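Local coordinates for protein ribonuclease (Nicotiana glutinosa, PDB 1IYB) that probably cleaves RNA as a T2-type ribonuclease and binds guanosine-5'-monophosphate in a guanine-recognising pocket, at residues Q15-S20 with I203-F208; F8-F13 with N48-S53; N57-S62 with C104-F109. All blocks are in the same frame, centred on the assembly; numbering follows the deposited sequence.

Interaction 1 (Q15-S20 with I203-F208). With 5GP (guanosine-5'-monophosphate), chain C.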
loop_
_atom_site.group_PDB
_atom_site.type_symbol
_atom_site.label_atom_id
_atom_site.label_comp_id
_atom_site.label_asym_id
_atom_site.label_seq_id
_atom_site.Cartn_x
_atom_site.Cartn_y
_atom_site.Cartn_z
ATOM N N GLN A 15 -15.685 10.619 0.937
ATOM C CA GLN A 15 -17.006 10.132 1.328
ATOM C C GLN A 15 -17.510 9.145 0.279
ATOM O O GLN A 15 -17.263 9.318 -0.918
ATOM C CB GLN A 15 -17.994 11.292 1.458
ATOM C CG GLN A 15 -17.671 12.246 2.588
ATOM C CD GLN A 15 -18.780 13.255 2.813
ATOM O OE1 GLN A 15 -19.892 12.888 3.200
ATOM N NE2 GLN A 15 -18.490 14.527 2.560
ATOM N N GLN A 16 -18.212 8.109 0.734
ATOM C CA GLN A 16 -18.735 7.079 -0.156
ATOM C C GLN A 16 -20.257 7.070 -0.187
ATOM O O GLN A 16 -20.912 7.384 0.811
ATOM C CB GLN A 16 -18.242 5.692 0.294
ATOM C CG GLN A 16 -18.672 5.311 1.718
ATOM C CD GLN A 16 -18.337 3.867 2.087
ATOM O OE1 GLN A 16 -17.672 3.155 1.333
ATOM N NE2 GLN A 16 -18.799 3.433 3.257
ATOM N N TRP A 17 -20.814 6.714 -1.342
ATOM C CA TRP A 17 -22.258 6.620 -1.489
ATOM C C TRP A 17 -22.635 5.157 -1.258
ATOM O O TRP A 17 -22.248 4.283 -2.028
ATOM C CB TRP A 17 -22.700 7.050 -2.891
ATOM C CG TRP A 17 -24.173 6.890 -3.070
ATOM C CD1 TRP A 17 -24.811 6.073 -3.965
ATOM C CD2 TRP A 17 -25.199 7.504 -2.284
ATOM N NE1 TRP A 17 -26.171 6.137 -3.775
ATOM C CE2 TRP A 17 -26.437 7.008 -2.750
ATOM C CE3 TRP A 17 -25.193 8.425 -1.225
ATOM C CZ2 TRP A 17 -27.660 7.401 -2.192
ATOM C CZ3 TRP A 17 -26.409 8.816 -0.669
ATOM C CH2 TRP A 17 -27.627 8.301 -1.156
ATOM N N PRO A 18 -23.388 4.872 -0.186
ATOM C CA PRO A 18 -23.773 3.485 0.091
ATOM C C PRO A 18 -24.487 2.763 -1.051
ATOM O O PRO A 18 -24.303 1.558 -1.242
ATOM C CB PRO A 18 -24.628 3.604 1.359
ATOM C CG PRO A 18 -25.138 5.014 1.317
ATOM C CD PRO A 18 -23.942 5.786 0.827
ATOM N N GLY A 19 -25.289 3.494 -1.815
ATOM C CA GLY A 19 -25.993 2.870 -2.924
ATOM C C GLY A 19 -25.068 2.295 -3.984
ATOM O O GLY A 19 -25.442 1.367 -4.704
ATOM N N SER A 20 -23.859 2.840 -4.087
ATOM C CA SER A 20 -22.888 2.375 -5.072
ATOM C C SER A 20 -21.928 1.334 -4.512
ATOM O O SER A 20 -21.266 0.613 -5.258
ATOM C CB SER A 20 -22.099 3.559 -5.631
ATOM O OG SER A 20 -22.937 4.370 -6.437
ATOM N N ILE A 203 -23.134 9.634 -15.477
ATOM C CA ILE A 203 -23.115 8.531 -14.522
ATOM C C ILE A 203 -24.388 8.400 -13.698
ATOM O O ILE A 203 -25.101 9.376 -13.468
ATOM C CB ILE A 203 -21.922 8.667 -13.550
ATOM C CG1 ILE A 203 -22.022 9.989 -12.784
ATOM C CG2 ILE A 203 -20.613 8.585 -14.322
ATOM C CD1 ILE A 203 -20.889 10.221 -11.787
ATOM N N GLU A 204 -24.657 7.180 -13.244
ATOM C CA GLU A 204 -25.839 6.901 -12.440
ATOM C C GLU A 204 -25.628 7.244 -10.969
ATOM O O GLU A 204 -24.521 7.129 -10.446
ATOM C CB GLU A 204 -26.215 5.418 -12.548
ATOM C CG GLU A 204 -27.263 4.987 -11.528
ATOM C CD GLU A 204 -27.437 3.481 -11.442
ATOM O OE1 GLU A 204 -26.419 2.759 -11.339
ATOM O OE2 GLU A 204 -28.597 3.019 -11.462
ATOM N N PHE A 205 -26.701 7.675 -10.314
ATOM C CA PHE A 205 -26.686 8.000 -8.889
ATOM C C PHE A 205 -27.762 7.052 -8.358
ATOM O O PHE A 205 -28.925 7.432 -8.206
ATOM C CB PHE A 205 -27.081 9.471 -8.679
ATOM C CG PHE A 205 -26.833 9.992 -7.277
ATOM C CD1 PHE A 205 -26.140 9.235 -6.334
ATOM C CD2 PHE A 205 -27.283 11.258 -6.914
ATOM C CE1 PHE A 205 -25.902 9.736 -5.048
ATOM C CE2 PHE A 205 -27.052 11.770 -5.634
ATOM C CZ PHE A 205 -26.359 11.005 -4.700
ATOM N N PRO A 206 -27.380 5.795 -8.076
ATOM C CA PRO A 206 -28.293 4.760 -7.577
ATOM C C PRO A 206 -28.974 5.020 -6.246
ATOM O O PRO A 206 -28.412 5.639 -5.348
ATOM C CB PRO A 206 -27.409 3.516 -7.536
ATOM C CG PRO A 206 -26.084 4.076 -7.169
ATOM C CD PRO A 206 -25.989 5.304 -8.062
ATOM N N THR A 207 -30.203 4.535 -6.131
ATOM C CA THR A 207 -30.962 4.685 -4.901
ATOM C C THR A 207 -30.328 3.752 -3.877
ATOM O O THR A 207 -29.621 2.815 -4.242
ATOM C CB THR A 207 -32.422 4.238 -5.085
ATOM O OG1 THR A 207 -32.452 2.828 -5.343
ATOM C CG2 THR A 207 -33.063 4.964 -6.254
ATOM N N PHE A 208 -30.564 4.016 -2.598
ATOM C CA PHE A 208 -30.042 3.148 -1.553
ATOM C C PHE A 208 -31.200 2.764 -0.645
ATOM O O PHE A 208 -31.825 3.689 -0.088
ATOM C CB PHE A 208 -28.951 3.844 -0.734
ATOM C CG PHE A 208 -28.401 2.988 0.377
ATOM C CD1 PHE A 208 -27.815 1.757 0.097
ATOM C CD2 PHE A 208 -28.495 3.399 1.702
ATOM C CE1 PHE A 208 -27.331 0.944 1.125
ATOM C CE2 PHE A 208 -28.015 2.594 2.738
ATOM C CZ PHE A 208 -27.432 1.367 2.447
ATOM O OXT PHE A 208 -31.472 1.550 -0.515
HETATM P P 5GP C . -8.518 2.734 2.153
HETATM O O1P 5GP C . -7.104 2.801 1.772
HETATM O O2P 5GP C . -8.855 3.688 3.282
HETATM O O3P 5GP C . -9.434 2.993 0.907
HETATM O "O5'" 5GP C . -8.972 1.245 2.661
HETATM C "C5'" 5GP C . -10.387 0.916 2.923
HETATM C "C4'" 5GP C . -10.630 -0.536 3.399
HETATM O "O4'" 5GP C . -11.596 -0.448 4.539
HETATM C "C3'" 5GP C . -11.302 -1.537 2.462
HETATM O "O3'" 5GP C . -10.401 -2.197 1.585
HETATM C "C2'" 5GP C . -11.993 -2.538 3.396
HETATM O "O2'" 5GP C . -11.113 -3.611 3.793
HETATM C "C1'" 5GP C . -12.417 -1.663 4.564
HETATM N N9 5GP C . -13.866 -1.336 4.753
HETATM C C8 5GP C . -14.719 -1.682 5.778
HETATM N N7 5GP C . -15.923 -1.153 5.716
HETATM C C5 5GP C . -15.847 -0.389 4.534
HETATM C C6 5GP C . -16.859 0.429 3.930
HETATM O O6 5GP C . -18.004 0.630 4.319
HETATM N N1 5GP C . -16.387 1.045 2.729
HETATM C C2 5GP C . -15.103 0.870 2.217
HETATM N N2 5GP C . -14.872 1.544 1.071
HETATM N N3 5GP C . -14.150 0.104 2.782
HETATM C C4 5GP C . -14.595 -0.496 3.939
HETATM O O HOH W 1 -28.143 0.758 -5.147
#

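Interaction 2 (F8-F13 with N48-S53)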
loop_
_atom_site.group_PDB
_atom_site.type_symbol
_atom_site.label_atom_id
_atom_site.label_comp_id
_atom_site.label_asym_id
_atom_site.label_seq_id
_atom_site.Cartn_x
_atom_site.Cartn_y
_atom_site.Cartn_z
ATOM N N PHE A 8 3.569 14.295 4.518
ATOM C CA PHE A 8 2.502 14.476 3.533
ATOM C C PHE A 8 2.278 15.958 3.246
ATOM O O PHE A 8 2.720 16.815 4.006
ATOM C CB PHE A 8 1.199 13.830 4.032
ATOM C CG PHE A 8 0.507 14.605 5.120
ATOM C CD1 PHE A 8 -0.619 15.374 4.831
ATOM C CD2 PHE A 8 0.985 14.581 6.428
ATOM C CE1 PHE A 8 -1.260 16.109 5.832
ATOM C CE2 PHE A 8 0.354 15.310 7.433
ATOM C CZ PHE A 8 -0.772 16.077 7.134
ATOM N N ASP A 9 1.580 16.248 2.153
ATOM C CA ASP A 9 1.309 17.627 1.747
ATOM C C ASP A 9 -0.101 18.134 2.057
ATOM O O ASP A 9 -0.267 19.252 2.543
ATOM C CB ASP A 9 1.583 17.777 0.248
ATOM C CG ASP A 9 3.058 17.647 -0.091
ATOM O OD1 ASP A 9 3.383 16.998 -1.112
ATOM O OD2 ASP A 9 3.887 18.202 0.664
ATOM N N PHE A 10 -1.115 17.320 1.775
ATOM C CA PHE A 10 -2.502 17.722 2.008
ATOM C C PHE A 10 -3.355 16.492 2.311
ATOM O O PHE A 10 -2.848 15.372 2.297
ATOM C CB PHE A 10 -3.044 18.437 0.762
ATOM C CG PHE A 10 -3.176 17.544 -0.441
ATOM C CD1 PHE A 10 -4.344 16.818 -0.666
ATOM C CD2 PHE A 10 -2.124 17.409 -1.343
ATOM C CE1 PHE A 10 -4.460 15.971 -1.771
ATOM C CE2 PHE A 10 -2.230 16.566 -2.448
ATOM C CZ PHE A 10 -3.401 15.845 -2.664
ATOM N N PHE A 11 -4.640 16.695 2.596
ATOM C CA PHE A 11 -5.536 15.568 2.868
ATOM C C PHE A 11 -6.646 15.474 1.837
ATOM O O PHE A 11 -7.100 16.481 1.299
ATOM C CB PHE A 11 -6.305 15.699 4.193
ATOM C CG PHE A 11 -5.464 15.805 5.428
ATOM C CD1 PHE A 11 -5.030 17.045 5.886
ATOM C CD2 PHE A 11 -5.216 14.676 6.207
ATOM C CE1 PHE A 11 -4.369 17.164 7.109
ATOM C CE2 PHE A 11 -4.555 14.781 7.429
ATOM C CZ PHE A 11 -4.132 16.029 7.883
ATOM N N TYR A 12 -7.090 14.250 1.587
ATOM C CA TYR A 12 -8.256 14.009 0.745
ATOM C C TYR A 12 -9.308 13.622 1.780
ATOM O O TYR A 12 -9.077 12.701 2.571
ATOM C CB TYR A 12 -8.079 12.801 -0.182
ATOM C CG TYR A 12 -7.398 13.055 -1.509
ATOM C CD1 TYR A 12 -6.412 12.187 -1.967
ATOM C CD2 TYR A 12 -7.756 14.132 -2.321
ATOM C CE1 TYR A 12 -5.790 12.378 -3.193
ATOM C CE2 TYR A 12 -7.135 14.335 -3.562
ATOM C CZ TYR A 12 -6.151 13.450 -3.985
ATOM O OH TYR A 12 -5.510 13.626 -5.190
ATOM N N PHE A 13 -10.431 14.333 1.828
ATOM C CA PHE A 13 -11.507 13.942 2.737
ATOM C C PHE A 13 -12.433 13.181 1.798
ATOM O O PHE A 13 -13.035 13.767 0.894
ATOM C CB PHE A 13 -12.219 15.156 3.342
ATOM C CG PHE A 13 -13.431 14.794 4.156
ATOM C CD1 PHE A 13 -13.337 13.889 5.213
ATOM C CD2 PHE A 13 -14.673 15.336 3.850
ATOM C CE1 PHE A 13 -14.469 13.529 5.953
ATOM C CE2 PHE A 13 -15.808 14.981 4.585
ATOM C CZ PHE A 13 -15.706 14.079 5.635
ATOM N N ASN A 48 -1.979 12.866 1.656
ATOM C CA ASN A 48 -1.544 12.623 0.280
ATOM C C ASN A 48 -0.426 13.600 -0.068
ATOM O O ASN A 48 -0.246 14.613 0.609
ATOM C CB ASN A 48 -2.718 12.846 -0.690
ATOM C CG ASN A 48 -2.646 11.954 -1.927
ATOM O OD1 ASN A 48 -3.091 10.806 -1.902
ATOM N ND2 ASN A 48 -2.082 12.480 -3.014
ATOM N N ASN A 49 0.312 13.295 -1.132
ATOM C CA ASN A 49 1.409 14.138 -1.597
ATOM C C ASN A 49 1.011 14.861 -2.879
ATOM O O ASN A 49 0.157 14.389 -3.628
ATOM C CB ASN A 49 2.644 13.278 -1.858
ATOM C CG ASN A 49 3.198 12.666 -0.596
ATOM O OD1 ASN A 49 3.687 11.527 -0.600
ATOM N ND2 ASN A 49 3.144 13.419 0.494
ATOM N N ASN A 50 1.639 16.003 -3.133
ATOM C CA ASN A 50 1.336 16.773 -4.332
ATOM C C ASN A 50 1.596 15.998 -5.625
ATOM O O ASN A 50 0.939 16.241 -6.635
ATOM C CB ASN A 50 2.143 18.077 -4.358
ATOM C CG ASN A 50 1.767 19.028 -3.234
ATOM O OD1 ASN A 50 0.635 19.022 -2.748
ATOM N ND2 ASN A 50 2.715 19.863 -2.825
ATOM N N ASP A 51 2.542 15.060 -5.601
ATOM C CA ASP A 51 2.854 14.301 -6.809
ATOM C C ASP A 51 1.926 13.115 -7.069
ATOM O O ASP A 51 2.122 12.363 -8.028
ATOM C CB ASP A 51 4.320 13.834 -6.787
ATOM C CG ASP A 51 4.598 12.784 -5.722
ATOM O OD1 ASP A 51 5.784 12.442 -5.529
ATOM O OD2 ASP A 51 3.644 12.294 -5.084
ATOM N N GLY A 52 0.909 12.954 -6.225
ATOM C CA GLY A 52 -0.028 11.859 -6.409
ATOM C C GLY A 52 0.206 10.670 -5.498
ATOM O O GLY A 52 -0.719 9.910 -5.217
ATOM N N SER A 53 1.442 10.498 -5.042
ATOM C CA SER A 53 1.758 9.389 -4.149
ATOM C C SER A 53 1.181 9.727 -2.779
ATOM O O SER A 53 0.728 10.848 -2.550
ATOM C CB SER A 53 3.277 9.200 -4.039
ATOM O OG SER A 53 3.875 10.275 -3.334
HETATM O O HOH W 2 -3.463 11.644 -6.123
#

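Interaction 3 (N57-S62 with C104-F109)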
loop_
_atom_site.group_PDB
_atom_site.type_symbol
_atom_site.label_atom_id
_atom_site.label_comp_id
_atom_site.label_asym_id
_atom_site.label_seq_id
_atom_site.Cartn_x
_atom_site.Cartn_y
_atom_site.Cartn_z
ATOM N N ASN A 57 0.289 3.502 6.544
ATOM C CA ASN A 57 0.726 2.687 7.683
ATOM C C ASN A 57 2.025 3.248 8.241
ATOM O O ASN A 57 3.041 2.561 8.297
ATOM C CB ASN A 57 0.937 1.235 7.253
ATOM C CG ASN A 57 -0.297 0.633 6.610
ATOM O OD1 ASN A 57 -0.280 0.263 5.436
ATOM N ND2 ASN A 57 -1.375 0.529 7.378
ATOM N N CYS A 58 1.961 4.495 8.688
ATOM C CA CYS A 58 3.124 5.218 9.180
ATOM C C CYS A 58 3.646 5.002 10.601
ATOM O O CYS A 58 4.770 5.414 10.894
ATOM C CB CYS A 58 2.888 6.714 8.958
ATOM S SG CYS A 58 2.687 7.159 7.197
ATOM N N ASP A 59 2.874 4.377 11.484
ATOM C CA ASP A 59 3.359 4.178 12.853
ATOM C C ASP A 59 2.777 2.943 13.528
ATOM O O ASP A 59 1.682 2.982 14.093
ATOM C CB ASP A 59 3.050 5.411 13.705
ATOM C CG ASP A 59 3.843 5.438 15.005
ATOM O OD1 ASP A 59 4.354 4.375 15.428
ATOM O OD2 ASP A 59 3.953 6.526 15.611
ATOM N N SER A 60 3.532 1.852 13.488
ATOM C CA SER A 60 3.096 0.592 14.079
ATOM C C SER A 60 2.941 0.653 15.596
ATOM O O SER A 60 2.318 -0.224 16.193
ATOM C CB SER A 60 4.090 -0.514 13.725
ATOM O OG SER A 60 5.363 -0.232 14.282
ATOM N N ASN A 61 3.506 1.681 16.221
ATOM C CA ASN A 61 3.414 1.805 17.668
ATOM C C ASN A 61 2.328 2.761 18.130
ATOM O O ASN A 61 2.295 3.179 19.289
ATOM C CB ASN A 61 4.775 2.192 18.239
ATOM C CG ASN A 61 5.772 1.059 18.123
ATOM O OD1 ASN A 61 5.516 -0.042 18.607
ATOM N ND2 ASN A 61 6.897 1.310 17.466
ATOM N N SER A 62 1.431 3.090 17.206
ATOM C CA SER A 62 0.302 3.957 17.503
ATOM C C SER A 62 -0.966 3.230 17.065
ATOM O O SER A 62 -1.667 3.668 16.153
ATOM C CB SER A 62 0.430 5.282 16.756
ATOM O OG SER A 62 -0.717 6.088 16.960
ATOM N N CYS A 104 -0.290 8.663 9.590
ATOM C CA CYS A 104 0.559 9.448 8.705
ATOM C C CYS A 104 0.388 10.952 8.899
ATOM O O CYS A 104 1.046 11.748 8.226
ATOM C CB CYS A 104 0.298 9.057 7.245
ATOM S SG CYS A 104 0.673 7.302 6.894
ATOM N N ALA A 105 -0.485 11.337 9.827
ATOM C CA ALA A 105 -0.718 12.747 10.127
ATOM C C ALA A 105 -0.675 12.957 11.639
ATOM O O ALA A 105 -1.220 13.931 12.152
ATOM C CB ALA A 105 -2.071 13.194 9.576
ATOM N N GLU A 106 -0.016 12.030 12.335
ATOM C CA GLU A 106 0.126 12.061 13.794
ATOM C C GLU A 106 0.653 13.372 14.360
ATOM O O GLU A 106 0.346 13.727 15.498
ATOM C CB GLU A 106 1.073 10.952 14.257
ATOM C CG GLU A 106 0.465 9.587 14.356
ATOM C CD GLU A 106 1.471 8.551 14.827
ATOM O OE1 GLU A 106 1.049 7.428 15.147
ATOM O OE2 GLU A 106 2.684 8.854 14.867
ATOM N N ASN A 107 1.467 14.065 13.574
ATOM C CA ASN A 107 2.064 15.322 13.999
ATOM C C ASN A 107 1.053 16.457 13.976
ATOM O O ASN A 107 1.288 17.517 14.558
ATOM C CB ASN A 107 3.242 15.673 13.084
ATOM C CG ASN A 107 2.808 15.958 11.653
ATOM O OD1 ASN A 107 2.940 17.085 11.166
ATOM N ND2 ASN A 107 2.285 14.938 10.971
ATOM N N VAL A 108 -0.068 16.227 13.299
ATOM C CA VAL A 108 -1.117 17.229 13.179
ATOM C C VAL A 108 -2.321 16.917 14.067
ATOM O O VAL A 108 -2.849 17.803 14.736
ATOM C CB VAL A 108 -1.590 17.349 11.712
ATOM C CG1 VAL A 108 -2.712 18.365 11.602
ATOM C CG2 VAL A 108 -0.424 17.754 10.823
ATOM N N PHE A 109 -2.749 15.657 14.072
ATOM C CA PHE A 109 -3.898 15.239 14.880
ATOM C C PHE A 109 -3.611 13.947 15.636
ATOM O O PHE A 109 -2.984 13.041 15.086
ATOM C CB PHE A 109 -5.125 14.926 14.003
ATOM C CG PHE A 109 -5.647 16.082 13.202
ATOM C CD1 PHE A 109 -5.675 16.014 11.811
ATOM C CD2 PHE A 109 -6.180 17.202 13.827
ATOM C CE1 PHE A 109 -6.231 17.040 11.056
ATOM C CE2 PHE A 109 -6.739 18.237 13.079
ATOM C CZ PHE A 109 -6.765 18.152 11.691
#

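Interaction 1 (Q15-S20 with I203-F208)
The last residue of the chain, Phe208, receives the CB-CG edge of Pro18 on a face of its ring: Pro18 CB lies 3.6 Å from the centroid of the Phe208 ring and 4° off its normal, an almost perfectly centred CH-pi contact. In this ribonuclease T2 fold the C-terminal tail thus returns to the short helix 18-21 that follows strand 10-16. With CG anti to the backbone N (chi1 179°), Phe208 carries its ring over the proline, while its carboxylate makes a salt bridge to Lys35 and a hydrogen bond to Ser38.

Trp17, at the N-cap position, meets Phe205 and Pro206. Its NE1 donates to Pro206 O at 2.8 Å, which fixes the rotation of the indole, and Phe205 then meets one indole face edge-on, its CE1 3.6 Å from Trp17 CE2 and the two ring planes at 63°. Pro18 CD and Gly19 N lie on the opposite face. A water donates to both Gly19 O and Thr207 O, bridging the two backbones.

Just before this anchored turn, Gln16 reads the guanine edge of the nucleotide: Gln16 NE2 donates to O6 at 3.1 Å, and Gln16 OE1 accepts from N1 at 2.8 Å and more loosely from N2.

Interaction 2 (F8-F13 with N48-S53)
Asn48 O takes two backbone donors at once, Asp9 N at 2.9 Å and Phe10 N at 3.1 Å, which arrive from opposite faces of its carbonyl plane. This is a classic beta bulge: Asp9 and Phe10 together face Asn48 where strand 10-16 begins beside the end of strand 41-48. The return bond, Asn48 N to Phe10 O at 2.7 Å, completes the antiparallel hydrogen-bonded pair.

After Asn48 the other segment makes a type I turn, Asn49 to Gly52, closed by Gly52 N donating to Asn49 O, and the Asp9 side chain reaches into it. Asp9 OD1 accepts from Asn50 N at 2.8 Å through its anti lone pair, in a bond that is nearly straight (171°), and the carboxylate stacks on the Asn50 amide. Within the loop, Asp51 OD2 accepts from Ser53 N, an Asx turn, while Asn49 N is satisfied by Ser53 O.

Phe10 brings its ring back alongside the partner strand because CG sits between the backbone N and carbonyl carbon (chi1 67°). Asn48 CB then lies over one ring face, the Asn48 amide rests against Tyr12 CE1, and Asn48 ND2 gives a weak bond to Asn49 O. Tyr12 OH is held by Ile193 O and a water.

With backbone N-H groups paired to carbonyl or carboxylate oxygens, the chemistry implies a loop whose path is set by directional bonds.

Interaction 3 (N57-S62 with C104-F109)
Between Cys104, which is bonded to Cys58, and Glu106, which reaches Asp59, the carbonyl oxygen Ala105 O is gripped by two backbone donors, Val108 N at 2.8 Å and Phe109 N at 3.0 Å. The contact is a disulfide-tied pair of loops in the ribonuclease T2 fold: residues 104-109 link helix 91-102 to helix 111-124, and residues 57-62 belong to the long loop after strand 41-48.

The partner loop is held by bonds of its own. Asp59 OD1 accepts from Asn61 N at 2.9 Å, an Asx turn, and this bond holds the carboxylate, with CG anti to the backbone N (chi1 -164°). Ser62 N reaches back to Asp59 O and closes a type I turn from Asp59 to Ser62.

The other oxygen of that carboxylate faces Glu106, whose extended chain spans the space between the loops. Asp59 OD2 and Glu106 OE2 are 2.8 Å apart, with the carboxylate planes turned 59° from each other. So short a distance suggests that one of the two acids is protonated. Asp7 of the second subunit brings a further acidic group close to Asp59, which would reinforce that tendency, while Ser60 OG is hydrogen-bonded to Asp9 OD2 of that neighbouring subunit.

Covalent closure comes from the buried disulfide: both sulfurs lie anti to their carbonyl carbons, and Cys58 SG joins Cys104 SG at 2.0 Å with a chi3 of 90°.

Overall arrangement
The three contacts show how one fold ties distant chain parts together. Interactions 1 and 2 both draw on strand 10-16, one at its end and the other at its start, with centres about 25 Å apart on opposite sides of the chain's centre. Along the sequence their segments alternate, whereas interaction 3 follows interaction 2 and falls within the span bridged by interaction 1. Interactions 2 and 3 lie about 15 Å apart between centres and touch, Phe8 and Phe11 packing on Cys104, Ala105 and Phe109; both also meet the second subunit. An inner strand of the sheet thus joins a guanine-reading end, packed against the C-terminal tail, to a loop region at the dimer interface.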